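Local coordinates for RagB/SusD family nutrient uptake outer membrane protein (Bacteroides thetaiotaomicron, PDB 7KV2) that probably binds beta-glucan at the cell surface and helps deliver it for uptake across the outer membrane, at residues A[55-60]-A[273-278]; A[266-271]-A[397-402]; A[340-345]-A[373-378]. All coordinates share one frame; numbering follows the deposited sequence.

Contact 1 (A[55-60]-A[273-278])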
loop_
_atom_site.group_PDB
_atom_site.type_symbol
_atom_site.label_atom_id
_atom_site.label_comp_id
_atom_site.label_asym_id
_atom_site.label_seq_id
_atom_site.Cartn_x
_atom_site.Cartn_y
_atom_site.Cartn_z
ATOM N N ASP A 55 12.605 -7.860 -5.331
ATOM C CA ASP A 55 11.820 -9.017 -4.831
ATOM C C ASP A 55 11.140 -8.687 -3.510
ATOM O O ASP A 55 10.004 -9.101 -3.294
ATOM C CB ASP A 55 12.672 -10.281 -4.722
ATOM C CG ASP A 55 12.713 -11.053 -6.018
ATOM O OD1 ASP A 55 11.636 -11.294 -6.601
ATOM O OD2 ASP A 55 13.833 -11.394 -6.450
ATOM N N PRO A 56 11.803 -8.015 -2.542
ATOM C CA PRO A 56 11.173 -7.755 -1.239
ATOM C C PRO A 56 9.891 -6.897 -1.317
ATOM O O PRO A 56 9.101 -6.934 -0.399
ATOM C CB PRO A 56 12.313 -7.091 -0.453
ATOM C CG PRO A 56 13.543 -7.722 -1.068
ATOM C CD PRO A 56 13.240 -7.649 -2.552
ATOM N N LEU A 57 9.683 -6.173 -2.422
ATOM C CA LEU A 57 8.370 -5.507 -2.684
ATOM C C LEU A 57 7.222 -6.495 -2.469
ATOM O O LEU A 57 6.178 -6.048 -1.904
ATOM C CB LEU A 57 8.292 -4.936 -4.110
ATOM C CG LEU A 57 9.178 -3.734 -4.389
ATOM C CD1 LEU A 57 9.112 -3.395 -5.861
ATOM C CD2 LEU A 57 8.828 -2.526 -3.526
ATOM N N HIS A 58 7.338 -7.748 -2.923
ATOM C CA HIS A 58 6.205 -8.698 -2.931
ATOM C C HIS A 58 6.290 -9.644 -1.746
ATOM O O HIS A 58 5.577 -10.595 -1.758
ATOM C CB HIS A 58 6.049 -9.460 -4.255
ATOM C CG HIS A 58 7.191 -10.346 -4.629
ATOM N ND1 HIS A 58 7.334 -11.640 -4.163
ATOM C CD2 HIS A 58 8.235 -10.122 -5.444
ATOM C CE1 HIS A 58 8.446 -12.162 -4.674
ATOM N NE2 HIS A 58 8.998 -11.264 -5.478
ATOM N N TRP A 59 7.073 -9.352 -0.712
ATOM C CA TRP A 59 7.219 -10.252 0.464
ATOM C C TRP A 59 6.227 -10.024 1.605
ATOM O O TRP A 59 5.820 -11.022 2.190
ATOM C CB TRP A 59 8.651 -10.113 1.020
ATOM C CG TRP A 59 9.690 -10.748 0.148
ATOM C CD1 TRP A 59 9.522 -11.339 -1.068
ATOM C CD2 TRP A 59 11.108 -10.811 0.436
ATOM N NE1 TRP A 59 10.733 -11.768 -1.554
ATOM C CE2 TRP A 59 11.724 -11.451 -0.659
ATOM C CE3 TRP A 59 11.900 -10.386 1.505
ATOM C CZ2 TRP A 59 13.100 -11.693 -0.706
ATOM C CZ3 TRP A 59 13.256 -10.642 1.471
ATOM C CH2 TRP A 59 13.842 -11.288 0.382
ATOM N N PRO A 60 5.962 -8.776 2.080
ATOM C CA PRO A 60 5.443 -8.563 3.428
ATOM C C PRO A 60 4.072 -9.160 3.741
ATOM O O PRO A 60 3.801 -9.484 4.903
ATOM C CB PRO A 60 5.385 -7.039 3.650
ATOM C CG PRO A 60 5.725 -6.412 2.353
ATOM C CD PRO A 60 6.270 -7.498 1.443
ATOM N N SER A 273 -2.724 3.287 -13.814
ATOM C CA SER A 273 -1.684 2.698 -12.928
ATOM C C SER A 273 -0.371 3.428 -13.146
ATOM O O SER A 273 0.122 3.406 -14.283
ATOM C CB SER A 273 -1.453 1.204 -13.113
ATOM O OG SER A 273 -2.653 0.502 -13.272
ATOM N N ILE A 274 0.172 4.028 -12.087
ATOM C CA ILE A 274 1.556 4.588 -12.013
ATOM C C ILE A 274 2.497 3.532 -11.419
ATOM O O ILE A 274 3.613 3.310 -11.965
ATOM C CB ILE A 274 1.560 5.915 -11.237
ATOM C CG1 ILE A 274 0.771 6.961 -12.028
ATOM C CG2 ILE A 274 2.984 6.351 -10.904
ATOM C CD1 ILE A 274 0.358 8.167 -11.251
ATOM N N PHE A 275 2.075 2.827 -10.371
ATOM C CA PHE A 275 2.927 1.756 -9.809
ATOM C C PHE A 275 2.062 0.703 -9.117
ATOM O O PHE A 275 1.155 1.069 -8.352
ATOM C CB PHE A 275 3.986 2.382 -8.900
ATOM C CG PHE A 275 5.160 1.484 -8.625
ATOM C CD1 PHE A 275 5.990 1.074 -9.662
ATOM C CD2 PHE A 275 5.409 1.002 -7.338
ATOM C CE1 PHE A 275 7.068 0.238 -9.417
ATOM C CE2 PHE A 275 6.492 0.165 -7.097
ATOM C CZ PHE A 275 7.305 -0.230 -8.140
ATOM N N GLU A 276 2.435 -0.545 -9.362
ATOM C CA GLU A 276 1.866 -1.765 -8.709
ATOM C C GLU A 276 3.019 -2.660 -8.286
ATOM O O GLU A 276 4.103 -2.592 -8.878
ATOM C CB GLU A 276 0.913 -2.534 -9.615
ATOM C CG GLU A 276 -0.031 -1.628 -10.366
ATOM C CD GLU A 276 -1.122 -2.346 -11.154
ATOM O OE1 GLU A 276 -1.209 -3.594 -11.089
ATOM O OE2 GLU A 276 -1.889 -1.638 -11.814
ATOM N N ILE A 277 2.742 -3.487 -7.288
ATOM C CA ILE A 277 3.575 -4.645 -6.955
ATOM C C ILE A 277 2.949 -5.855 -7.631
ATOM O O ILE A 277 1.773 -6.165 -7.357
ATOM C CB ILE A 277 3.700 -4.775 -5.435
ATOM C CG1 ILE A 277 4.428 -3.540 -4.893
ATOM C CG2 ILE A 277 4.397 -6.094 -5.109
ATOM C CD1 ILE A 277 4.519 -3.487 -3.385
ATOM N N ASN A 278 3.729 -6.507 -8.485
ATOM C CA ASN A 278 3.263 -7.635 -9.339
ATOM C C ASN A 278 3.100 -8.886 -8.502
ATOM O O ASN A 278 4.040 -9.229 -7.767
ATOM C CB ASN A 278 4.244 -7.930 -10.462
ATOM C CG ASN A 278 4.271 -6.819 -11.481
ATOM O OD1 ASN A 278 3.292 -6.111 -11.618
ATOM N ND2 ASN A 278 5.415 -6.596 -12.107
#
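I277 lays its side chain over the turn at L57 and H58. With CG1 anti to the carbonyl carbon (chi1 -64°), its tip CD1 packs on L57, 3.4 Å from L57 O and 4.1 Å from L57 CB, while CG2, anti to the backbone N, lies between L57 O at 3.7 Å and H58 CB at 3.8 Å. The carbonyl oxygen of L57 is therefore met by both methyl groups of I277. L57 also reaches past I277 with its isobutyl end: its CD1 stands 4.3 Å from F275 CZ, at the edge of that phenyl ring and near its plane. F275 and I277 thus address the same leucine from one strand, the former by its far rim and the latter by its methyls.

The contact joins the loop after helix 43-53 to strand 273-277, which pairs antiparallel with strand 400-404 and carries a classic beta bulge where I274 and F275 both face Y403. A hydrogen bond from S273 OG to E276 OE2, 2.7 Å long, spans the bulge. On the helical side, L150 and F153 of helix 137-162 pack against L57.

H58 offers CB rather than its imidazole to the strand. Placing CG between the backbone N and the carbonyl carbon (chi1 63°) folds the ring back over the 3-10 segment 55-57, where one face rests above D55 O. NE2 donates to D55 OD1 at 2.9 Å, with the oxygen near the ring plane and using its anti lone pair, so the imidazole is fixed in rotation within the segment. At the exposed end of 273-278, N278 O approaches H58 CB to 4.1 Å, and the N278 amide is held by W269 through OD1 and by Y212 O through ND2.

Contact 2 (A[266-271]-A[397-402]). With EDO (1,2-ethanediol), chain F.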
loop_
_atom_site.group_PDB
_atom_site.type_symbol
_atom_site.label_atom_id
_atom_site.label_comp_id
_atom_site.label_asym_id
_atom_site.label_seq_id
_atom_site.Cartn_x
_atom_site.Cartn_y
_atom_site.Cartn_z
ATOM N N THR A 266 -7.959 -7.498 -15.458
ATOM C CA THR A 266 -7.839 -6.654 -16.668
ATOM C C THR A 266 -7.477 -5.198 -16.360
ATOM O O THR A 266 -7.051 -4.514 -17.308
ATOM C CB THR A 266 -9.088 -6.714 -17.538
ATOM O OG1 THR A 266 -10.216 -6.313 -16.759
ATOM C CG2 THR A 266 -9.225 -8.093 -18.144
ATOM N N GLY A 267 -7.597 -4.732 -15.114
ATOM C CA GLY A 267 -7.252 -3.350 -14.736
ATOM C C GLY A 267 -5.809 -3.200 -14.299
ATOM O O GLY A 267 -5.392 -2.040 -14.091
ATOM N N GLU A 268 -5.042 -4.295 -14.238
ATOM C CA GLU A 268 -3.606 -4.225 -13.883
ATOM C C GLU A 268 -2.871 -3.408 -14.948
ATOM O O GLU A 268 -3.042 -3.665 -16.170
ATOM C CB GLU A 268 -2.983 -5.603 -13.707
ATOM C CG GLU A 268 -3.590 -6.370 -12.536
ATOM C CD GLU A 268 -2.937 -7.731 -12.317
ATOM O OE1 GLU A 268 -2.295 -8.242 -13.253
ATOM O OE2 GLU A 268 -3.106 -8.323 -11.219
ATOM N N TRP A 269 -2.036 -2.479 -14.498
ATOM C CA TRP A 269 -1.177 -1.642 -15.382
ATOM C C TRP A 269 -2.042 -0.961 -16.454
ATOM O O TRP A 269 -1.594 -0.867 -17.621
ATOM C CB TRP A 269 -0.009 -2.479 -15.967
ATOM C CG TRP A 269 0.914 -2.939 -14.855
ATOM C CD1 TRP A 269 1.048 -4.199 -14.351
ATOM C CD2 TRP A 269 1.779 -2.110 -14.061
ATOM N NE1 TRP A 269 1.968 -4.212 -13.317
ATOM C CE2 TRP A 269 2.439 -2.944 -13.137
ATOM C CE3 TRP A 269 2.102 -0.754 -14.076
ATOM C CZ2 TRP A 269 3.381 -2.444 -12.238
ATOM C CZ3 TRP A 269 3.084 -0.275 -13.229
ATOM C CH2 TRP A 269 3.688 -1.111 -12.307
ATOM N N SER A 270 -3.194 -0.445 -16.052
ATOM C CA SER A 270 -4.121 0.297 -16.942
ATOM C C SER A 270 -3.575 1.714 -17.159
ATOM O O SER A 270 -2.519 2.103 -16.596
ATOM C CB SER A 270 -5.468 0.396 -16.328
ATOM O OG SER A 270 -5.409 1.309 -15.238
ATOM N N ILE A 271 -4.354 2.544 -17.841
ATOM C CA ILE A 271 -3.927 3.954 -18.040
ATOM C C ILE A 271 -3.883 4.682 -16.695
ATOM O O ILE A 271 -3.180 5.696 -16.576
ATOM C CB ILE A 271 -4.832 4.649 -19.051
ATOM C CG1 ILE A 271 -4.129 5.922 -19.542
ATOM C CG2 ILE A 271 -6.224 4.877 -18.492
ATOM C CD1 ILE A 271 -4.430 6.241 -20.955
ATOM N N ASN A 397 -3.537 -13.847 -7.924
ATOM C CA ASN A 397 -2.894 -13.060 -8.996
ATOM C C ASN A 397 -3.108 -11.544 -8.759
ATOM O O ASN A 397 -2.519 -10.761 -9.522
ATOM C CB ASN A 397 -3.427 -13.493 -10.375
ATOM C CG ASN A 397 -4.880 -13.155 -10.631
ATOM O OD1 ASN A 397 -5.476 -12.311 -9.955
ATOM N ND2 ASN A 397 -5.496 -13.823 -11.612
ATOM N N ASN A 398 -3.815 -11.107 -7.716
ATOM C CA ASN A 398 -4.129 -9.655 -7.552
ATOM C C ASN A 398 -2.868 -8.821 -7.335
ATOM O O ASN A 398 -2.269 -8.843 -6.212
ATOM C CB ASN A 398 -5.077 -9.392 -6.378
ATOM C CG ASN A 398 -6.341 -10.205 -6.434
ATOM O OD1 ASN A 398 -6.286 -11.444 -6.357
ATOM N ND2 ASN A 398 -7.461 -9.504 -6.588
ATOM N N ASN A 399 -2.461 -8.010 -8.300
ATOM C CA ASN A 399 -1.395 -7.028 -8.014
ATOM C C ASN A 399 -1.817 -6.054 -6.895
ATOM O O ASN A 399 -3.005 -5.724 -6.744
ATOM C CB ASN A 399 -1.061 -6.199 -9.257
ATOM C CG ASN A 399 -0.335 -6.953 -10.344
ATOM O OD1 ASN A 399 -0.102 -8.172 -10.249
ATOM N ND2 ASN A 399 0.010 -6.209 -11.392
ATOM N N LEU A 400 -0.863 -5.567 -6.106
ATOM C CA LEU A 400 -1.136 -4.530 -5.073
ATOM C C LEU A 400 -0.964 -3.177 -5.746
ATOM O O LEU A 400 0.165 -2.849 -6.160
ATOM C CB LEU A 400 -0.235 -4.725 -3.841
ATOM C CG LEU A 400 -0.542 -3.723 -2.745
ATOM C CD1 LEU A 400 -1.940 -3.937 -2.172
ATOM C CD2 LEU A 400 0.525 -3.793 -1.650
ATOM N N ARG A 401 -2.066 -2.426 -5.908
ATOM C CA ARG A 401 -1.971 -1.078 -6.524
ATOM C C ARG A 401 -1.305 -0.121 -5.520
ATOM O O ARG A 401 -1.804 0.044 -4.421
ATOM C CB ARG A 401 -3.351 -0.600 -6.950
ATOM C CG ARG A 401 -3.833 -1.203 -8.268
ATOM C CD ARG A 401 -4.109 -2.704 -8.186
ATOM N NE ARG A 401 -4.917 -3.114 -9.348
ATOM C CZ ARG A 401 -5.254 -4.371 -9.629
ATOM N NH1 ARG A 401 -4.837 -5.371 -8.871
ATOM N NH2 ARG A 401 -5.984 -4.615 -10.697
ATOM N N ILE A 402 -0.222 0.535 -5.882
ATOM C CA ILE A 402 0.506 1.471 -4.983
ATOM C C ILE A 402 0.121 2.920 -5.319
ATOM O O ILE A 402 -0.421 3.597 -4.430
ATOM C CB ILE A 402 2.033 1.221 -5.082
ATOM C CG1 ILE A 402 2.405 -0.232 -4.771
ATOM C CG2 ILE A 402 2.775 2.201 -4.195
ATOM C CD1 ILE A 402 1.935 -0.705 -3.394
HETATM C C1 EDO F . -3.885 -6.519 -17.186
HETATM O O1 EDO F . -2.695 -5.932 -17.752
HETATM C C2 EDO F . -3.838 -8.021 -16.917
HETATM O O2 EDO F . -2.740 -8.512 -16.145
HETATM O O HOH W 1 -4.752 -1.255 -11.595
HETATM O O HOH W 2 -5.749 -7.676 -10.174
HETATM O O HOH W 3 1.030 -7.662 -13.824
#
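E268 stacks its carboxylate on the amide of N399, the two planes 15° apart and E268 CD 3.4 Å from N399 CG. The same carboxylate takes the backbone of N399: N399 N donates to E268 OE2 at 3.0 Å with an N-H...O angle of 162°, arriving on the anti side and well out of the carboxylate plane. R401 spreads its guanidinium so that one face meets the aliphatic part of E268, NH2 lying 3.5 Å from E268 CG. Opposite charges are near, yet no N-H of R401 points at the carboxylate; water 2 links them, giving a proton to E268 OE2 and accepting one from R401 NH1.

The bend at chi2 of R401 brings NH1 back to the carbonyl of N399, just before the strand, where NH1 donates to N399 O at 2.8 Å, almost in the guanidinium plane. The N399 amide is set by Y279 N at OD1 and E276 OE1 at ND2. An ethanediol, probably from the crystallisation liquor, bridges E268 O and OE1. E268 and W269 are the two central residues of a type II beta turn from G267 to S270, which leads toward strand 273-277, the antiparallel partner of strand 400-404.

Contact 3 (A[340-345]-A[373-378])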
loop_
_atom_site.group_PDB
_atom_site.type_symbol
_atom_site.label_atom_id
_atom_site.label_comp_id
_atom_site.label_asym_id
_atom_site.label_seq_id
_atom_site.Cartn_x
_atom_site.Cartn_y
_atom_site.Cartn_z
ATOM N N ASN A 340 -19.970 0.058 -4.006
ATOM C CA ASN A 340 -20.000 -1.408 -4.243
ATOM C C ASN A 340 -18.634 -1.940 -4.681
ATOM O O ASN A 340 -18.356 -3.141 -4.381
ATOM C CB ASN A 340 -21.159 -1.813 -5.154
ATOM C CG ASN A 340 -22.493 -1.457 -4.536
ATOM O OD1 ASN A 340 -22.567 -0.949 -3.415
ATOM N ND2 ASN A 340 -23.550 -1.642 -5.304
ATOM N N ALA A 341 -17.759 -1.097 -5.244
ATOM C CA ALA A 341 -16.423 -1.544 -5.668
ATOM C C ALA A 341 -15.527 -1.704 -4.430
ATOM O O ALA A 341 -14.470 -2.350 -4.543
ATOM C CB ALA A 341 -15.794 -0.573 -6.610
ATOM N N THR A 342 -15.905 -1.040 -3.342
ATOM C CA THR A 342 -15.156 -1.067 -2.052
ATOM C C THR A 342 -15.771 -2.117 -1.135
ATOM O O THR A 342 -14.994 -2.854 -0.452
ATOM C CB THR A 342 -15.125 0.310 -1.376
ATOM O OG1 THR A 342 -14.458 1.218 -2.265
ATOM C CG2 THR A 342 -14.470 0.286 -0.016
ATOM N N CYS A 343 -17.093 -2.138 -1.023
ATOM C CA CYS A 343 -17.831 -2.871 0.046
ATOM C C CYS A 343 -18.657 -3.972 -0.622
ATOM O O CYS A 343 -19.659 -3.662 -1.236
ATOM C CB CYS A 343 -18.762 -1.930 0.799
ATOM S SG CYS A 343 -18.037 -0.373 1.348
ATOM N N TRP A 344 -18.230 -5.226 -0.523
ATOM C CA TRP A 344 -18.956 -6.373 -1.101
ATOM C C TRP A 344 -19.861 -6.894 0.009
ATOM O O TRP A 344 -19.351 -7.248 1.066
ATOM C CB TRP A 344 -18.009 -7.440 -1.653
ATOM C CG TRP A 344 -18.723 -8.696 -2.029
ATOM C CD1 TRP A 344 -19.749 -8.825 -2.926
ATOM C CD2 TRP A 344 -18.476 -10.007 -1.513
ATOM N NE1 TRP A 344 -20.141 -10.137 -3.015
ATOM C CE2 TRP A 344 -19.358 -10.888 -2.172
ATOM C CE3 TRP A 344 -17.540 -10.539 -0.621
ATOM C CZ2 TRP A 344 -19.421 -12.243 -1.866
ATOM C CZ3 TRP A 344 -17.561 -11.895 -0.373
ATOM C CH2 TRP A 344 -18.490 -12.735 -0.982
ATOM N N ASN A 345 -21.176 -6.794 -0.188
ATOM C CA ASN A 345 -22.188 -7.215 0.805
ATOM C C ASN A 345 -22.384 -8.725 0.686
ATOM O O ASN A 345 -23.400 -9.207 0.066
ATOM C CB ASN A 345 -23.479 -6.414 0.608
ATOM C CG ASN A 345 -24.399 -6.493 1.805
ATOM O OD1 ASN A 345 -24.250 -7.368 2.654
ATOM N ND2 ASN A 345 -25.322 -5.540 1.888
ATOM N N PHE A 373 -19.906 -7.130 5.324
ATOM C CA PHE A 373 -19.181 -6.479 4.210
ATOM C C PHE A 373 -17.721 -6.884 4.242
ATOM O O PHE A 373 -17.091 -6.895 5.363
ATOM C CB PHE A 373 -19.248 -4.956 4.289
ATOM C CG PHE A 373 -20.638 -4.363 4.187
ATOM C CD1 PHE A 373 -21.247 -4.191 2.956
ATOM C CD2 PHE A 373 -21.312 -3.940 5.323
ATOM C CE1 PHE A 373 -22.516 -3.639 2.866
ATOM C CE2 PHE A 373 -22.559 -3.320 5.220
ATOM C CZ PHE A 373 -23.170 -3.206 3.994
ATOM N N PHE A 374 -17.171 -7.108 3.062
ATOM C CA PHE A 374 -15.731 -7.391 2.858
ATOM C C PHE A 374 -15.165 -6.462 1.794
ATOM O O PHE A 374 -15.939 -5.875 1.006
ATOM C CB PHE A 374 -15.514 -8.887 2.568
ATOM C CG PHE A 374 -15.987 -9.784 3.687
ATOM C CD1 PHE A 374 -17.322 -10.127 3.805
ATOM C CD2 PHE A 374 -15.118 -10.166 4.698
ATOM C CE1 PHE A 374 -17.766 -10.877 4.879
ATOM C CE2 PHE A 374 -15.568 -10.939 5.757
ATOM C CZ PHE A 374 -16.891 -11.312 5.834
ATOM N N LEU A 375 -13.843 -6.317 1.790
ATOM C CA LEU A 375 -13.148 -5.362 0.894
ATOM C C LEU A 375 -13.106 -5.996 -0.498
ATOM O O LEU A 375 -12.249 -6.857 -0.790
ATOM C CB LEU A 375 -11.751 -5.065 1.426
ATOM C CG LEU A 375 -10.928 -4.091 0.586
ATOM C CD1 LEU A 375 -11.553 -2.707 0.589
ATOM C CD2 LEU A 375 -9.512 -4.014 1.120
ATOM N N GLU A 376 -14.004 -5.533 -1.357
ATOM C CA GLU A 376 -14.159 -6.053 -2.732
ATOM C C GLU A 376 -12.889 -5.883 -3.545
ATOM O O GLU A 376 -12.597 -6.776 -4.351
ATOM C CB GLU A 376 -15.364 -5.358 -3.367
ATOM C CG GLU A 376 -15.621 -5.766 -4.812
ATOM C CD GLU A 376 -15.946 -7.230 -5.066
ATOM O OE1 GLU A 376 -16.024 -8.007 -4.107
ATOM O OE2 GLU A 376 -16.010 -7.605 -6.247
ATOM N N LYS A 377 -12.130 -4.794 -3.355
ATOM C CA LYS A 377 -10.951 -4.495 -4.183
ATOM C C LYS A 377 -9.993 -5.686 -4.231
ATOM O O LYS A 377 -9.370 -5.911 -5.284
ATOM C CB LYS A 377 -10.195 -3.289 -3.660
ATOM C CG LYS A 377 -10.980 -1.996 -3.738
ATOM C CD LYS A 377 -10.240 -0.823 -3.158
ATOM C CE LYS A 377 -11.067 0.453 -3.182
ATOM N NZ LYS A 377 -10.362 1.644 -2.626
ATOM N N TYR A 378 -9.794 -6.372 -3.106
ATOM C CA TYR A 378 -8.783 -7.445 -2.956
ATOM C C TYR A 378 -9.445 -8.747 -2.501
ATOM O O TYR A 378 -8.765 -9.637 -1.966
ATOM C CB TYR A 378 -7.636 -6.975 -2.054
ATOM C CG TYR A 378 -6.819 -5.877 -2.700
ATOM C CD1 TYR A 378 -6.186 -6.093 -3.921
ATOM C CD2 TYR A 378 -6.732 -4.613 -2.132
ATOM C CE1 TYR A 378 -5.467 -5.083 -4.533
ATOM C CE2 TYR A 378 -5.985 -3.613 -2.716
ATOM C CZ TYR A 378 -5.347 -3.847 -3.917
ATOM O OH TYR A 378 -4.602 -2.864 -4.506
HETATM O O HOH W 4 -12.522 3.320 -1.789
#
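F373 and N345 meet on one face of a two-stranded antiparallel sheet, as a non-hydrogen-bonded pair. N345 OD1 lies over one face of the phenyl ring, with amide and ring planes 42° apart, and N345 ND2 approaches F373 CE1 to 3.5 Å. On the same face, C343 CB touches F373 CD1 at 4.0 Å, so the phenylalanine leans over two residues of the facing strand.

W344 and F374 occupy the other face as the hydrogen-bonded pair. The indole presents its edge, CE3 lying 4.1 Å from F374 CB and that carbon near the indole plane. Backbone bonds secure the pair in both directions: W344 N to F374 O at 2.8 Å, nearly straight at 172°, and F374 N to W344 O at 3.0 Å. E376 adds its carboxylate to this side. With CG anti to the backbone N (chi1 178°) and a bend at chi2, the chain brings OE1 to 3.2 Å from W344 CB, carboxylate and indole planes being about halfway between parallel and perpendicular. H315 contacts both groups, its NE2 hydrogen-bonded to that oxygen and its ring stacked on the indole, whose NE1 is hydrogen-bonded to D313.

Where strand 373-375 gives way to a 3-10 turn, E376 N donates to T342 O from above the carbonyl plane. T342 and K377 then run side by side in the same direction; T342 OG1 is hydrogen-bonded to R338 O in its own helix, and water 4 joins it to K377 NZ. The lysine ammonium has protein partners as well, V458 O and a salt bridge to E460.

The strand 343-345 is a short link between helices 337-342 and 346-355, the second of them N-capped by N345 through OD1 to A348 N. Helix 326-331 supplies Y329, whose ring stacks on F373, and helix 299-303 sets I303 against L375.

All three contacts are largely buried, but contact 1 lies nearest the middle of the chain, about 9 Å from its centre, and contact 3 farthest, at about 17 Å. Contacts 1 and 2 serve the same sheet, each reaching one of its two strands, and meet where W269 bonds to E276 and N278. Contact 1 is mainly apolar, with methyls against a backbone carbonyl, contact 2 is polar, with direct bonds supplemented by waters, and contact 3 combines backbone pairing with aromatic packing in a separate two-stranded sheet. The Y378 hydroxyl hydrogen-bonds to R401 N, connecting contact 3 to contact 2, whereas contacts 1 and 3 do not touch.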